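Local coordinates for protein fructose-1,6-bisphosphatase/inositol-1-monophosphatase (Thermotoga maritima, PDB 2P3N) that removes phosphate from inositol 1-phosphate, fructose 1,6-bisphosphate and several other phosphate esters, using magnesium as its cofactor, at residues V137-L143 with N235-E241; V25-E29 with T39-R43; R3-S7 with D73-I77. One frame throughout, in Å; residues are numbered along the deposited sequence.

Interaction 1: V137-L143 with N235-E241; sequences VSENASL and NGLIHDE
The flat amide of Asn235 meets the loop 137-143 at its ND2 edge: Ser138 OG lies in the amide plane, 3.0 Å from ND2, and the N-H points almost straight at it (172°). Asn140 O is also near, 2.9 Å from the same ND2. Ser138 OG has a further hydrogen-bond partner in Asp190, so this small hydroxyl links two neighbours. A first torsion of 47° sets CG between the backbone N and the carbonyl carbon, and the amide then turns so that OD1 faces its own chain. There OD1, whose position is less certain, accepts from Leu237 N at 2.8 Å. An aspartate in place of Asn235 would probably leave Ser138 OG without its amide donor and bring a second carboxylate close to that of Asp190. Apolar contacts continue the seam. Leu237 CD1 lies 3.9 Å from Ala141 CB near the surface, while the buried, branched side chains of Leu143 and Ile238 cross at about a right angle, Leu143 CD1 lying 3.7 Å from Ile238 CG1. The geometry is consistent with an Asx turn, OD1 accepting from the backbone N two residues on, between strand 230-234 and Ile238, the N-cap residue of helix 239-253.

Interaction 2: V25-E29 with T39-R43; sequences VDNVE and TEIDR
Glu29 and Arg43 cross at about a right angle, yet their flat ends come nearly parallel, with carboxylate and guanidinium planes only 20° apart. Arg43 NH2 donates to the syn side of Glu29 OE1 at 2.8 Å, though each group is tilted somewhat from the plane of the other and the N-H...O angle is a bent 139°. The long arginine suits this place: its chain runs extended from CG to NE, which carries the charge from the first turn of helix 40-56 back to the hairpin strand 29-30. Glu40 OE2 sits 3.4 Å from Arg43 NH1 but well out of the guanidinium plane, so that attraction is of charge alone.

On the apolar side, Val25 and Ile41 slide past each other in opposite directions, with Val25 CG2 3.8 Å from Ile41 CD1. The same methyl lies 3.8 Å from Thr39 CB, so the valine fills the angle between the N-cap residue and the helix residue Ile41. Val88 of helix 84-89 also packs on Val25.

Thr39 is the N-cap and pairs with Asp42 in a capping box. Thr39 OG1, set between its backbone N and carbonyl carbon (chi1 73°), accepts from Ile41 N at 3.2 Å and donates to Asp42 OD2, which Thr39 N also reaches at 2.8 Å. Threonine fits because its hydroxyl both gives and takes while its methyl faces Val25.

Asp42 OD1 is hydrogen-bonded to Thr84, a residue that probably binds substrate. The carboxylates of Glu29 and Glu40, only 4.4 Å apart between their OE2 atoms, would probably repel each other; sharing Arg43 likely offsets this, tying the hairpin to the helix start by charge.

Interaction 3: R3-S7 with D73-I77; sequences RLDFS and DRLWI
Trp76 reaches from strand 74-79 to meet Arg3, Phe6 and Ser7 on one flank of helix 2-21, a helix laid against a face of the large mixed sheet in the layered alpha/beta fold of the inositol monophosphatase superfamily. The short helix and strand segments run in roughly the same direction with their axes 13.0 Å apart, a gap wide enough to need the broad indole.

Phe6 has CG anti to its backbone nitrogen (chi1 164°), and this brings one edge of its ring toward the face of the tryptophan. The result is an offset edge-to-face pair with centroids 5.9 Å apart and planes at 66°, the nearest carbons being Phe6 CD2 and Trp76 CH2 at 4.2 Å. Phe57 meets both rings, enlarging the aromatic cluster.

Arg3 needs its full length. Its chain is stretched from CG to NE and passes the indole obliquely, the guanidinium turned 24° from the ring plane, with NH1 tight against Trp76 CZ2 at 3.0 Å. Tyr100 adds a cation-pi contact to the same group. Arg74 instead folds at its third torsion, which swings its guanidinium back toward Arg3, leaving the two NH2 atoms 3.4 Å apart. Both guanidinium groups gather round the carboxylate of Glu60, which forms a salt bridge with Arg3, a weak, long ion pair with Arg74 and a hydrogen bond with Trp76 NE1.

Serine suits the tight spot at the indole edge, where Ser7 OG lies in the ring plane, 3.6 Å from Trp76 CZ3. That hydroxyl donates back to Arg3 O at 2.7 Å, while Ser7 N makes the helical bond to the same oxygen at 3.0 Å, the two donors arriving from opposite faces of the carbonyl plane.

In the fold
Along the chain, interaction 2 falls wholly between the two segments of interaction 3, and interaction 1 follows both. Helix 2-21 relates interactions 2 and 3: it supplies residues 3-7 to interaction 3, and its Leu18 and His21 pack on Ile41 of interaction 2. Their centres are about 26 Å apart. Interaction 1 lies beside the five-stranded sheet, where strand 230-234 leads toward helix 239-253; its centre is about 30 Å from that of interaction 3 and about 38 Å from that of interaction 2, across the chain's centre. Thr39 of interaction 2 has its side chain about 9 Å from the bound magnesium, and strand 74-79 of interaction 3, in the seven-stranded sheet, leads to the magnesium ligand Asp79.

Interaction 1: V137-L143 with N235-E241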
loop_
_atom_site.group_PDB
_atom_site.type_symbol
_atom_site.label_atom_id
_atom_site.label_comp_id
_atom_site.label_asym_id
_atom_site.label_seq_id
_atom_site.Cartn_x
_atom_site.Cartn_y
_atom_site.Cartn_z
ATOM N N VAL A 137 13.695 -11.415 -16.363
ATOM C CA VAL A 137 14.948 -10.901 -15.838
ATOM C C VAL A 137 15.551 -9.811 -16.749
ATOM O O VAL A 137 15.211 -9.715 -17.934
ATOM C CB VAL A 137 15.950 -12.048 -15.568
ATOM C CG1 VAL A 137 16.346 -12.723 -16.867
ATOM C CG2 VAL A 137 17.148 -11.496 -14.794
ATOM N N SER A 138 16.422 -8.979 -16.173
ATOM C CA SER A 138 17.039 -7.870 -16.888
ATOM C C SER A 138 17.794 -8.277 -18.133
ATOM O O SER A 138 18.151 -9.440 -18.319
ATOM C CB SER A 138 17.996 -7.097 -15.975
ATOM O OG SER A 138 19.230 -7.776 -15.825
ATOM N N GLU A 139 18.030 -7.284 -18.982
ATOM C CA GLU A 139 18.741 -7.470 -20.236
ATOM C C GLU A 139 20.234 -7.203 -20.038
ATOM O O GLU A 139 21.062 -7.595 -20.863
ATOM C CB GLU A 139 18.180 -6.519 -21.302
ATOM C CG GLU A 139 16.819 -6.915 -21.870
ATOM C CD GLU A 139 16.325 -5.938 -22.937
ATOM O OE1 GLU A 139 15.335 -6.260 -23.633
ATOM O OE2 GLU A 139 16.927 -4.845 -23.077
ATOM N N ASN A 140 20.571 -6.539 -18.939
ATOM C CA ASN A 140 21.956 -6.216 -18.632
ATOM C C ASN A 140 22.918 -7.356 -18.980
ATOM O O ASN A 140 22.705 -8.508 -18.601
ATOM C CB ASN A 140 22.066 -5.851 -17.152
ATOM C CG ASN A 140 21.202 -4.655 -16.784
ATOM O OD1 ASN A 140 21.079 -4.295 -15.612
ATOM N ND2 ASN A 140 20.601 -4.029 -17.794
ATOM N N ALA A 141 23.971 -7.022 -19.719
ATOM C CA ALA A 141 24.974 -8.004 -20.127
ATOM C C ALA A 141 26.378 -7.609 -19.655
ATOM O O ALA A 141 27.294 -8.434 -19.646
ATOM C CB ALA A 141 24.961 -8.163 -21.641
ATOM N N SER A 142 26.542 -6.345 -19.275
ATOM C CA SER A 142 27.823 -5.855 -18.787
ATOM C C SER A 142 27.791 -5.782 -17.270
ATOM O O SER A 142 26.902 -5.176 -16.682
ATOM C CB SER A 142 28.133 -4.467 -19.346
ATOM O OG SER A 142 29.351 -3.972 -18.808
ATOM N N LEU A 143 28.774 -6.400 -16.639
ATOM C CA LEU A 143 28.839 -6.403 -15.198
ATOM C C LEU A 143 28.919 -4.980 -14.662
ATOM O O LEU A 143 28.531 -4.723 -13.529
ATOM C CB LEU A 143 30.058 -7.194 -14.735
ATOM C CG LEU A 143 29.862 -8.010 -13.462
ATOM C CD1 LEU A 143 28.950 -9.193 -13.760
ATOM C CD2 LEU A 143 31.204 -8.493 -12.958
ATOM N N ASN A 235 20.461 -13.292 -14.939
ATOM C CA ASN A 235 19.654 -13.015 -16.122
ATOM C C ASN A 235 20.112 -13.889 -17.290
ATOM O O ASN A 235 19.552 -13.815 -18.386
ATOM C CB ASN A 235 19.773 -11.541 -16.526
ATOM C CG ASN A 235 21.209 -11.052 -16.548
ATOM O OD1 ASN A 235 22.141 -11.835 -16.742
ATOM N ND2 ASN A 235 21.395 -9.745 -16.366
ATOM N N GLY A 236 21.133 -14.712 -17.047
ATOM C CA GLY A 236 21.652 -15.576 -18.092
ATOM C C GLY A 236 22.483 -14.807 -19.106
ATOM O O GLY A 236 22.718 -15.293 -20.207
ATOM N N LEU A 237 22.920 -13.606 -18.739
ATOM C CA LEU A 237 23.734 -12.764 -19.617
ATOM C C LEU A 237 25.174 -12.695 -19.120
ATOM O O LEU A 237 26.111 -12.934 -19.884
ATOM C CB LEU A 237 23.158 -11.344 -19.696
ATOM C CG LEU A 237 22.036 -11.088 -20.702
ATOM C CD1 LEU A 237 22.596 -11.209 -22.095
ATOM C CD2 LEU A 237 20.893 -12.073 -20.502
ATOM N N ILE A 238 25.342 -12.365 -17.839
ATOM C CA ILE A 238 26.668 -12.263 -17.230
ATOM C C ILE A 238 26.908 -13.420 -16.268
ATOM O O ILE A 238 27.728 -13.322 -15.347
ATOM C CB ILE A 238 26.834 -10.939 -16.449
ATOM C CG1 ILE A 238 25.986 -10.961 -15.170
ATOM C CG2 ILE A 238 26.458 -9.777 -17.331
ATOM C CD1 ILE A 238 24.514 -11.266 -15.380
ATOM N N HIS A 239 26.206 -14.523 -16.495
ATOM C CA HIS A 239 26.341 -15.676 -15.625
ATOM C C HIS A 239 27.801 -16.087 -15.380
ATOM O O HIS A 239 28.299 -15.991 -14.252
ATOM C CB HIS A 239 25.559 -16.864 -16.184
ATOM C CG HIS A 239 25.140 -17.841 -15.131
ATOM N ND1 HIS A 239 23.861 -17.878 -14.615
ATOM C CD2 HIS A 239 25.852 -18.762 -14.439
ATOM C CE1 HIS A 239 23.806 -18.779 -13.651
ATOM N NE2 HIS A 239 25.000 -19.330 -13.523
ATOM N N ASP A 240 28.484 -16.531 -16.435
ATOM C CA ASP A 240 29.876 -16.972 -16.337
ATOM C C ASP A 240 30.769 -15.927 -15.690
ATOM O O ASP A 240 31.694 -16.266 -14.951
ATOM C CB ASP A 240 30.404 -17.341 -17.723
ATOM C CG ASP A 240 29.547 -18.397 -18.402
ATOM O OD1 ASP A 240 29.230 -19.418 -17.748
ATOM O OD2 ASP A 240 29.187 -18.207 -19.585
ATOM N N GLU A 241 30.484 -14.658 -15.959
ATOM C CA GLU A 241 31.261 -13.576 -15.369
ATOM C C GLU A 241 31.209 -13.718 -13.844
ATOM O O GLU A 241 32.164 -13.364 -13.137
ATOM C CB GLU A 241 30.694 -12.219 -15.810
ATOM C CG GLU A 241 31.500 -11.525 -16.917
ATOM C CD GLU A 241 30.642 -10.671 -17.860
ATOM O OE1 GLU A 241 29.971 -11.243 -18.753
ATOM O OE2 GLU A 241 30.639 -9.427 -17.707
#

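Interaction 2: V25-E29 with T39-R43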
loop_
_atom_site.group_PDB
_atom_site.type_symbol
_atom_site.label_atom_id
_atom_site.label_comp_id
_atom_site.label_asym_id
_atom_site.label_seq_id
_atom_site.Cartn_x
_atom_site.Cartn_y
_atom_site.Cartn_z
ATOM N N VAL A 25 8.427 -8.726 17.911
ATOM C CA VAL A 25 8.511 -10.024 18.583
ATOM C C VAL A 25 9.589 -9.918 19.662
ATOM O O VAL A 25 10.776 -9.744 19.365
ATOM C CB VAL A 25 8.855 -11.187 17.607
ATOM C CG1 VAL A 25 10.117 -10.886 16.838
ATOM C CG2 VAL A 25 9.028 -12.472 18.386
ATOM N N ASP A 26 9.170 -10.003 20.920
ATOM C CA ASP A 26 10.099 -9.893 22.042
ATOM C C ASP A 26 10.855 -11.189 22.323
ATOM O O ASP A 26 11.978 -11.169 22.836
ATOM C CB ASP A 26 9.342 -9.429 23.295
ATOM C CG ASP A 26 8.067 -10.222 23.537
ATOM O OD1 ASP A 26 7.222 -9.755 24.334
ATOM O OD2 ASP A 26 7.909 -11.310 22.935
ATOM N N ASN A 27 10.244 -12.307 21.944
ATOM C CA ASN A 27 10.805 -13.635 22.151
ATOM C C ASN A 27 11.747 -14.152 21.053
ATOM O O ASN A 27 11.365 -15.026 20.275
ATOM C CB ASN A 27 9.651 -14.616 22.301
ATOM C CG ASN A 27 8.671 -14.541 21.125
ATOM O OD1 ASN A 27 8.008 -13.518 20.920
ATOM N ND2 ASN A 27 8.585 -15.622 20.346
ATOM N N VAL A 28 12.974 -13.649 20.977
ATOM C CA VAL A 28 13.883 -14.157 19.947
ATOM C C VAL A 28 14.607 -15.411 20.448
ATOM O O VAL A 28 15.187 -15.411 21.536
ATOM C CB VAL A 28 14.927 -13.106 19.521
ATOM C CG1 VAL A 28 15.728 -13.628 18.346
ATOM C CG2 VAL A 28 14.237 -11.812 19.144
ATOM N N GLU A 29 14.562 -16.476 19.647
ATOM C CA GLU A 29 15.186 -17.753 19.989
ATOM C C GLU A 29 16.313 -18.122 19.023
ATOM O O GLU A 29 16.178 -17.966 17.805
ATOM C CB GLU A 29 14.125 -18.857 19.986
ATOM C CG GLU A 29 13.037 -18.693 21.053
ATOM C CD GLU A 29 11.788 -19.521 20.757
ATOM O OE1 GLU A 29 11.940 -20.722 20.429
ATOM O OE2 GLU A 29 10.662 -18.971 20.859
ATOM N N THR A 39 11.433 -17.549 15.812
ATOM C CA THR A 39 10.505 -16.993 16.784
ATOM C C THR A 39 9.252 -17.849 16.833
ATOM O O THR A 39 9.115 -18.810 16.076
ATOM C CB THR A 39 10.117 -15.530 16.428
ATOM O OG1 THR A 39 9.232 -15.513 15.296
ATOM C CG2 THR A 39 11.358 -14.731 16.097
ATOM N N GLU A 40 8.347 -17.497 17.738
ATOM C CA GLU A 40 7.096 -18.216 17.882
ATOM C C GLU A 40 6.168 -17.890 16.708
ATOM O O GLU A 40 5.227 -18.640 16.422
ATOM C CB GLU A 40 6.416 -17.838 19.203
ATOM C CG GLU A 40 5.171 -18.665 19.530
ATOM C CD GLU A 40 5.482 -20.148 19.746
ATOM O OE1 GLU A 40 4.541 -20.979 19.691
ATOM O OE2 GLU A 40 6.668 -20.479 19.975
ATOM N N ILE A 41 6.431 -16.775 16.024
ATOM C CA ILE A 41 5.596 -16.398 14.885
ATOM C C ILE A 41 6.014 -17.183 13.639
ATOM O O ILE A 41 5.201 -17.400 12.741
ATOM C CB ILE A 41 5.655 -14.883 14.610
ATOM C CG1 ILE A 41 5.172 -14.115 15.838
ATOM C CG2 ILE A 41 4.709 -14.524 13.483
ATOM C CD1 ILE A 41 6.012 -14.312 17.062
ATOM N N ASP A 42 7.279 -17.609 13.588
ATOM C CA ASP A 42 7.759 -18.419 12.467
ATOM C C ASP A 42 6.901 -19.692 12.492
ATOM O O ASP A 42 6.385 -20.137 11.464
ATOM C CB ASP A 42 9.235 -18.814 12.659
ATOM C CG ASP A 42 10.208 -17.639 12.479
ATOM O OD1 ASP A 42 10.938 -17.605 11.461
ATOM O OD2 ASP A 42 10.253 -16.753 13.355
ATOM N N ARG A 43 6.746 -20.253 13.695
ATOM C CA ARG A 43 5.972 -21.480 13.920
ATOM C C ARG A 43 4.476 -21.314 13.716
ATOM O O ARG A 43 3.814 -22.168 13.141
ATOM C CB ARG A 43 6.180 -21.996 15.342
ATOM C CG ARG A 43 7.593 -22.354 15.710
ATOM C CD ARG A 43 7.608 -22.923 17.124
ATOM N NE ARG A 43 8.961 -23.168 17.619
ATOM C CZ ARG A 43 9.785 -22.220 18.042
ATOM N NH1 ARG A 43 9.392 -20.952 18.038
ATOM N NH2 ARG A 43 11.005 -22.535 18.461
#

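Interaction 3: R3-S7 with D73-I77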
loop_
_atom_site.group_PDB
_atom_site.type_symbol
_atom_site.label_atom_id
_atom_site.label_comp_id
_atom_site.label_asym_id
_atom_site.label_seq_id
_atom_site.Cartn_x
_atom_site.Cartn_y
_atom_site.Cartn_z
ATOM N N ARG A 3 -3.483 -25.063 -7.534
ATOM C CA ARG A 3 -2.346 -24.985 -6.635
ATOM C C ARG A 3 -1.728 -23.596 -6.560
ATOM O O ARG A 3 -1.489 -23.080 -5.472
ATOM C CB ARG A 3 -1.289 -26.010 -7.047
ATOM C CG ARG A 3 -1.711 -27.457 -6.783
ATOM C CD ARG A 3 -0.719 -28.491 -7.341
ATOM N NE ARG A 3 -1.165 -29.854 -7.042
ATOM C CZ ARG A 3 -0.776 -30.563 -5.987
ATOM N NH1 ARG A 3 0.088 -30.056 -5.119
ATOM N NH2 ARG A 3 -1.281 -31.769 -5.783
ATOM N N LEU A 4 -1.465 -22.986 -7.710
ATOM C CA LEU A 4 -0.865 -21.653 -7.728
ATOM C C LEU A 4 -1.742 -20.628 -7.013
ATOM O O LEU A 4 -1.272 -19.907 -6.142
ATOM C CB LEU A 4 -0.624 -21.193 -9.166
ATOM C CG LEU A 4 -0.077 -19.775 -9.328
ATOM C CD1 LEU A 4 1.384 -19.713 -8.876
ATOM C CD2 LEU A 4 -0.196 -19.366 -10.784
ATOM N N ASP A 5 -3.019 -20.582 -7.384
ATOM C CA ASP A 5 -3.978 -19.643 -6.809
ATOM C C ASP A 5 -4.125 -19.830 -5.296
ATOM O O ASP A 5 -4.232 -18.859 -4.531
ATOM C CB ASP A 5 -5.337 -19.831 -7.493
ATOM C CG ASP A 5 -6.299 -18.693 -7.207
ATOM O OD1 ASP A 5 -7.457 -18.958 -6.800
ATOM O OD2 ASP A 5 -5.891 -17.534 -7.402
ATOM N N PHE A 6 -4.150 -21.096 -4.888
ATOM C CA PHE A 6 -4.270 -21.505 -3.493
ATOM C C PHE A 6 -3.081 -20.968 -2.712
ATOM O O PHE A 6 -3.222 -20.450 -1.611
ATOM C CB PHE A 6 -4.279 -23.039 -3.433
ATOM C CG PHE A 6 -4.014 -23.611 -2.069
ATOM C CD1 PHE A 6 -5.052 -23.819 -1.169
ATOM C CD2 PHE A 6 -2.719 -23.956 -1.688
ATOM C CE1 PHE A 6 -4.801 -24.368 0.102
ATOM C CE2 PHE A 6 -2.452 -24.504 -0.423
ATOM C CZ PHE A 6 -3.493 -24.710 0.473
ATOM N N SER A 7 -1.906 -21.112 -3.307
ATOM C CA SER A 7 -0.659 -20.676 -2.710
ATOM C C SER A 7 -0.597 -19.165 -2.560
ATOM O O SER A 7 -0.182 -18.646 -1.527
ATOM C CB SER A 7 0.505 -21.160 -3.576
ATOM O OG SER A 7 0.487 -22.576 -3.689
ATOM N N ASP A 73 7.077 -37.627 -3.620
ATOM C CA ASP A 73 7.131 -37.282 -5.035
ATOM C C ASP A 73 6.193 -36.114 -5.258
ATOM O O ASP A 73 6.073 -35.592 -6.358
ATOM C CB ASP A 73 6.743 -38.492 -5.906
ATOM C CG ASP A 73 5.550 -39.265 -5.358
ATOM O OD1 ASP A 73 5.274 -40.372 -5.884
ATOM O OD2 ASP A 73 4.890 -38.774 -4.412
ATOM N N ARG A 74 5.539 -35.721 -4.173
ATOM C CA ARG A 74 4.608 -34.604 -4.143
ATOM C C ARG A 74 4.906 -33.918 -2.822
ATOM O O ARG A 74 4.292 -34.213 -1.794
ATOM C CB ARG A 74 3.165 -35.122 -4.208
ATOM C CG ARG A 74 2.861 -35.711 -5.572
ATOM C CD ARG A 74 1.564 -36.501 -5.650
ATOM N NE ARG A 74 0.370 -35.667 -5.618
ATOM C CZ ARG A 74 -0.705 -35.867 -6.377
ATOM N NH1 ARG A 74 -0.742 -36.871 -7.247
ATOM N NH2 ARG A 74 -1.761 -35.073 -6.250
ATOM N N LEU A 75 5.878 -33.011 -2.865
ATOM C CA LEU A 75 6.327 -32.302 -1.674
ATOM C C LEU A 75 6.238 -30.773 -1.731
ATOM O O LEU A 75 6.745 -30.142 -2.662
ATOM C CB LEU A 75 7.779 -32.698 -1.377
ATOM C CG LEU A 75 8.440 -32.085 -0.140
ATOM C CD1 LEU A 75 8.129 -32.936 1.085
ATOM C CD2 LEU A 75 9.946 -31.989 -0.357
ATOM N N TRP A 76 5.606 -30.181 -0.718
ATOM C CA TRP A 76 5.484 -28.727 -0.623
ATOM C C TRP A 76 6.595 -28.214 0.299
ATOM O O TRP A 76 6.692 -28.624 1.458
ATOM C CB TRP A 76 4.133 -28.329 -0.022
ATOM C CG TRP A 76 2.915 -28.745 -0.800
ATOM C CD1 TRP A 76 2.364 -29.996 -0.868
ATOM C CD2 TRP A 76 2.046 -27.885 -1.556
ATOM N NE1 TRP A 76 1.202 -29.967 -1.608
ATOM C CE2 TRP A 76 0.985 -28.685 -2.043
ATOM C CE3 TRP A 76 2.061 -26.515 -1.868
ATOM C CZ2 TRP A 76 -0.055 -28.158 -2.825
ATOM C CZ3 TRP A 76 1.021 -25.993 -2.650
ATOM C CH2 TRP A 76 -0.020 -26.817 -3.116
ATOM N N ILE A 77 7.440 -27.322 -0.202
ATOM C CA ILE A 77 8.506 -26.792 0.637
ATOM C C ILE A 77 8.121 -25.408 1.148
ATOM O O ILE A 77 7.841 -24.483 0.379
ATOM C CB ILE A 77 9.839 -26.750 -0.113
ATOM C CG1 ILE A 77 10.121 -28.133 -0.718
ATOM C CG2 ILE A 77 10.942 -26.366 0.848
ATOM C CD1 ILE A 77 11.469 -28.260 -1.379
#